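Local coordinates for tyrosine phosphatase (Orf virus, PDB 5NCR), which acts as a viral tyrosine phosphatase with triple substrate specificity, removing phosphate groups from its substrates as a disulfide-linked homodimer, at residues B[41-46]-B[109-114]; B[119-124]-B[160-165]. The protein carries 2 engineered substitutions. All coordinates share one frame; numbering follows the deposited sequence.

Interaction 1 of 2, residues B[41-46]-B[109-114]; sequences EDARAV and LVHSVA. Engineered in segment 109-114: Ser112 (natural residue Cys). With PO4 (phosphate ion), chain D.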
# COMPACT_ATOMS: atom_id res chain seq x y z
N GLU B 41 24.02 9.87 -18.60
CA GLU B 41 25.15 10.64 -18.07
C GLU B 41 26.16 9.72 -17.36
O GLU B 41 27.36 9.89 -17.55
CB GLU B 41 24.64 11.75 -17.12
CG GLU B 41 23.80 12.80 -17.82
CD GLU B 41 22.40 13.15 -17.32
OE1 GLU B 41 22.09 12.96 -16.12
OE2 GLU B 41 21.63 13.67 -18.15
N ASP B 42 25.66 8.74 -16.57
CA ASP B 42 26.52 7.78 -15.87
C ASP B 42 27.20 6.84 -16.87
O ASP B 42 28.39 6.56 -16.74
CB ASP B 42 25.71 6.99 -14.81
CG ASP B 42 25.04 7.86 -13.76
OD1 ASP B 42 25.76 8.58 -13.03
OD2 ASP B 42 23.80 7.80 -13.65
N ALA B 43 26.43 6.39 -17.88
CA ALA B 43 26.95 5.49 -18.93
C ALA B 43 28.05 6.19 -19.72
O ALA B 43 29.09 5.58 -19.95
CB ALA B 43 25.83 5.06 -19.87
N ARG B 44 27.85 7.48 -20.08
CA ARG B 44 28.81 8.30 -20.82
C ARG B 44 30.13 8.45 -20.06
O ARG B 44 31.19 8.41 -20.68
CB ARG B 44 28.22 9.68 -21.12
CG ARG B 44 27.51 9.74 -22.48
CD ARG B 44 27.23 11.17 -22.92
NE ARG B 44 26.33 11.87 -22.00
CZ ARG B 44 25.00 11.88 -22.09
NH1 ARG B 44 24.39 11.23 -23.08
NH2 ARG B 44 24.27 12.54 -21.20
N ALA B 45 30.04 8.62 -18.72
CA ALA B 45 31.20 8.76 -17.84
C ALA B 45 32.03 7.47 -17.83
O ALA B 45 33.25 7.54 -17.90
CB ALA B 45 30.76 9.14 -16.43
N VAL B 46 31.37 6.30 -17.77
CA VAL B 46 32.02 4.97 -17.82
C VAL B 46 32.80 4.84 -19.15
O VAL B 46 34.00 4.55 -19.13
CB VAL B 46 31.00 3.79 -17.64
CG1 VAL B 46 31.69 2.42 -17.78
CG2 VAL B 46 30.27 3.88 -16.30
N LEU B 109 26.63 -1.75 -14.67
CA LEU B 109 25.79 -0.57 -14.72
C LEU B 109 24.58 -0.80 -15.65
O LEU B 109 24.73 -0.93 -16.85
CB LEU B 109 26.61 0.67 -15.16
CG LEU B 109 25.81 1.97 -15.30
CD1 LEU B 109 25.23 2.46 -13.96
CD2 LEU B 109 26.61 3.03 -16.02
N VAL B 110 23.37 -0.81 -15.07
CA VAL B 110 22.12 -0.92 -15.79
C VAL B 110 21.66 0.53 -16.02
O VAL B 110 21.54 1.30 -15.06
CB VAL B 110 21.06 -1.74 -15.02
CG1 VAL B 110 19.80 -1.95 -15.87
CG2 VAL B 110 21.63 -3.08 -14.55
N HIS B 111 21.48 0.91 -17.29
CA HIS B 111 21.14 2.30 -17.58
C HIS B 111 20.15 2.46 -18.73
O HIS B 111 19.99 1.58 -19.58
CB HIS B 111 22.42 3.14 -17.82
CG HIS B 111 23.10 2.79 -19.11
ND1 HIS B 111 22.78 3.44 -20.29
CD2 HIS B 111 23.99 1.81 -19.38
CE1 HIS B 111 23.52 2.86 -21.23
NE2 HIS B 111 24.28 1.89 -20.73
N SER B 112 19.49 3.63 -18.74
CA SER B 112 18.55 4.11 -19.74
C SER B 112 18.65 5.62 -19.64
O SER B 112 19.20 6.11 -18.67
CB SER B 112 17.14 3.57 -19.51
OG SER B 112 16.71 3.78 -18.18
N VAL B 113 18.17 6.36 -20.62
CA VAL B 113 18.40 7.81 -20.77
C VAL B 113 18.23 8.61 -19.46
O VAL B 113 19.21 9.19 -19.00
CB VAL B 113 17.59 8.43 -21.94
CG1 VAL B 113 17.85 9.94 -22.05
CG2 VAL B 113 17.93 7.74 -23.25
N ALA B 114 17.02 8.61 -18.86
CA ALA B 114 16.78 9.37 -17.62
C ALA B 114 17.22 8.60 -16.36
O ALA B 114 17.29 9.19 -15.28
CB ALA B 114 15.30 9.72 -17.53
P PO4 D . 14.16 6.18 -18.76
O1 PO4 D . 14.50 7.12 -20.01
O2 PO4 D . 12.94 6.78 -17.94
O3 PO4 D . 15.44 6.04 -17.81
O4 PO4 D . 13.80 4.80 -19.24

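Interaction 2 of 2, residues B[119-124]-B[160-165]; sequences SGAAAM and AFLENA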
# COMPACT_ATOMS: atom_id res chain seq x y z
N SER B 119 15.62 1.17 -17.07
CA SER B 119 16.64 0.68 -16.15
C SER B 119 16.07 0.50 -14.75
O SER B 119 16.47 -0.44 -14.06
CB SER B 119 17.85 1.61 -16.13
OG SER B 119 17.44 2.93 -15.78
N GLY B 120 15.17 1.40 -14.34
CA GLY B 120 14.48 1.30 -13.06
C GLY B 120 13.69 -0.02 -12.99
O GLY B 120 13.75 -0.71 -11.98
N ALA B 121 13.01 -0.41 -14.11
CA ALA B 121 12.27 -1.68 -14.15
C ALA B 121 13.18 -2.89 -13.99
O ALA B 121 12.88 -3.79 -13.21
CB ALA B 121 11.46 -1.78 -15.44
N ALA B 122 14.35 -2.84 -14.61
CA ALA B 122 15.37 -3.89 -14.48
C ALA B 122 15.86 -3.95 -13.03
O ALA B 122 15.93 -5.04 -12.45
CB ALA B 122 16.54 -3.56 -15.40
N ALA B 123 16.13 -2.77 -12.44
CA ALA B 123 16.58 -2.60 -11.06
C ALA B 123 15.53 -3.20 -10.07
O ALA B 123 15.90 -3.98 -9.19
CB ALA B 123 16.78 -1.13 -10.77
N MET B 124 14.25 -2.86 -10.23
CA MET B 124 13.15 -3.37 -9.40
C MET B 124 13.04 -4.87 -9.53
O MET B 124 12.98 -5.57 -8.51
CB MET B 124 11.82 -2.70 -9.81
CG MET B 124 10.72 -2.89 -8.77
SD MET B 124 11.10 -2.07 -7.18
CE MET B 124 10.01 -3.02 -6.09
N ALA B 160 13.01 10.04 -8.87
CA ALA B 160 12.16 9.48 -9.91
C ALA B 160 12.64 8.07 -10.11
O ALA B 160 13.84 7.84 -10.31
CB ALA B 160 12.29 10.26 -11.19
N PHE B 161 11.70 7.12 -10.06
CA PHE B 161 12.02 5.71 -10.20
C PHE B 161 10.80 4.94 -10.62
O PHE B 161 9.81 4.95 -9.89
CB PHE B 161 12.60 5.16 -8.87
CG PHE B 161 12.77 3.65 -8.83
CD1 PHE B 161 13.80 3.04 -9.54
CD2 PHE B 161 11.92 2.85 -8.07
CE1 PHE B 161 13.96 1.64 -9.51
CE2 PHE B 161 12.10 1.46 -8.02
CZ PHE B 161 13.10 0.86 -8.75
N LEU B 162 10.86 4.26 -11.77
CA LEU B 162 9.79 3.39 -12.23
C LEU B 162 8.40 4.05 -12.19
O LEU B 162 7.45 3.55 -11.59
CB LEU B 162 9.87 2.10 -11.39
CG LEU B 162 9.08 0.87 -11.82
CD1 LEU B 162 9.27 0.52 -13.30
CD2 LEU B 162 9.46 -0.27 -10.92
N GLU B 163 8.32 5.22 -12.82
CA GLU B 163 7.11 6.03 -12.91
C GLU B 163 6.15 5.41 -13.90
O GLU B 163 4.94 5.50 -13.74
CB GLU B 163 7.49 7.49 -13.30
CG GLU B 163 8.57 8.12 -12.42
CD GLU B 163 8.22 8.23 -10.95
OE1 GLU B 163 7.04 8.53 -10.66
OE2 GLU B 163 9.10 7.99 -10.09
N ASN B 164 6.71 4.75 -14.93
CA ASN B 164 5.98 4.05 -15.97
C ASN B 164 5.12 2.95 -15.30
O ASN B 164 5.65 1.94 -14.81
CB ASN B 164 6.97 3.45 -16.98
CG ASN B 164 6.32 2.81 -18.17
OD1 ASN B 164 5.36 2.07 -18.07
ND2 ASN B 164 6.84 3.07 -19.34
N ALA B 165 3.80 3.20 -15.24
CA ALA B 165 2.79 2.32 -14.64
C ALA B 165 2.69 0.98 -15.37
O ALA B 165 2.51 -0.03 -14.72
CB ALA B 165 1.44 3.01 -14.63

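Interaction 1 of 2, residues B[41-46]-B[109-114]
Just beyond His111, whose ring lies against Ala43, the chain leaves the sheet at Ser112, and here two groups grip a single hydroxyl. Ser112 OG gives a hydrogen bond to phosphate O3 at 2.6 Å and is also hydrogen-bonded to Ser119 OG. Ser112 is engineered, standing where the natural protein has cysteine. Two residues further on, Ala114 N points almost straight at phosphate O1, 3.1 Å away with an N-H...O angle of 173°; Val116 N, Asn117 N and Arg118 NE are also hydrogen-bonded to the ion.

This is the P-loop of the tyrosine and dual-specificity phosphatases, a CX5R signature running from position 112 to Arg118 and launched from strand 108-111. Helix 40-47 covers one face of that strand, their short axes 9.0 Å apart at closest approach and closer to antiparallel than parallel. Leu109 and His111 reach toward the helix, whereas Val110 packs on Ser119 and Ala122 of helix 118-134.

Ala43 CB sits squarely above the imidazole of His111, 3.4 Å from the ring centroid and only 8° off its normal, a CH-pi contact. A chi1 of 70° places the His111 ring between its own backbone N and carbonyl carbon, and the ring is then turned so that a face meets the helix. The ring is pinned at its rim as well, since His111 NE2 is hydrogen-bonded to Tyr66 OH.

Leu109 works with one branch: its CD2 lies 3.8 Å from Val46 CG2, the leucine and valine side chains running alongside one another and pointing opposite ways. The same methyl rests on the helix backbone, 3.8 Å from Ala43 CA and 3.9 Å from Asp42 C. The carboxylate of Asp42 turns instead to its own helix start, where OD2 is hydrogen-bonded to Ser39 N.

Interaction 2 of 2, residues B[119-124]-B[160-165]
Gly120 and Leu162 bring the two backbones close, with their CA atoms 5.2 Å apart, and Phe161 uses the shallow place on the helix where glycine carries no side chain. Its CE1 corner settles there, 3.6 Å from Gly120 CA and 3.4 Å from Gly120 O. Around this hollow stand Ala123, whose CB meets the ring at its edge, and Met124. The Met124 sulfur also lies at the ring edge, 3.8 Å from Phe161 CE2 in a Met-aromatic contact, with SD 87° off the ring normal as seen from the centroid.

Leu162 is the second bump. It forks over the helix surface: CD1 rests on Ala121, 3.8 Å from its CB, while CD2 presses on Met124 CB at 3.6 Å and touches Met124 CG as well. The bend of Met124 at chi2 (65°) carries its sulfur across to Phe161, while its CB and CG stay against Leu162.

Helix 165-177 flanks the leucine side, where Leu171 touches Ala121, Met124 and Leu162. Helix 140-158 supplies Phe147 to Met124 and Tyr151 and Ile154 to Phe161, and Leu37 of strand 35-38 packs on both Phe161 and Ala123.

The two contacts come in series, since both segments of interaction 1 precede those of interaction 2 in the sequence, and their centres lie about 14 Å apart. Strand 108-111 and helix 118-134 are consecutive elements joined by the phosphate-binding loop, and each contact uses one of them. Interaction 1 holds the strand from the side of helix 40-47; interaction 2 holds the first turns of the following helix from the side of the 160-165 loop. They meet directly where His111 C packs 3.6 Å from Ser119 CB. The elements at both ends of the phosphate-binding loop therefore lie in buried packing, consistent with a firmly seated loop within one catalytic domain.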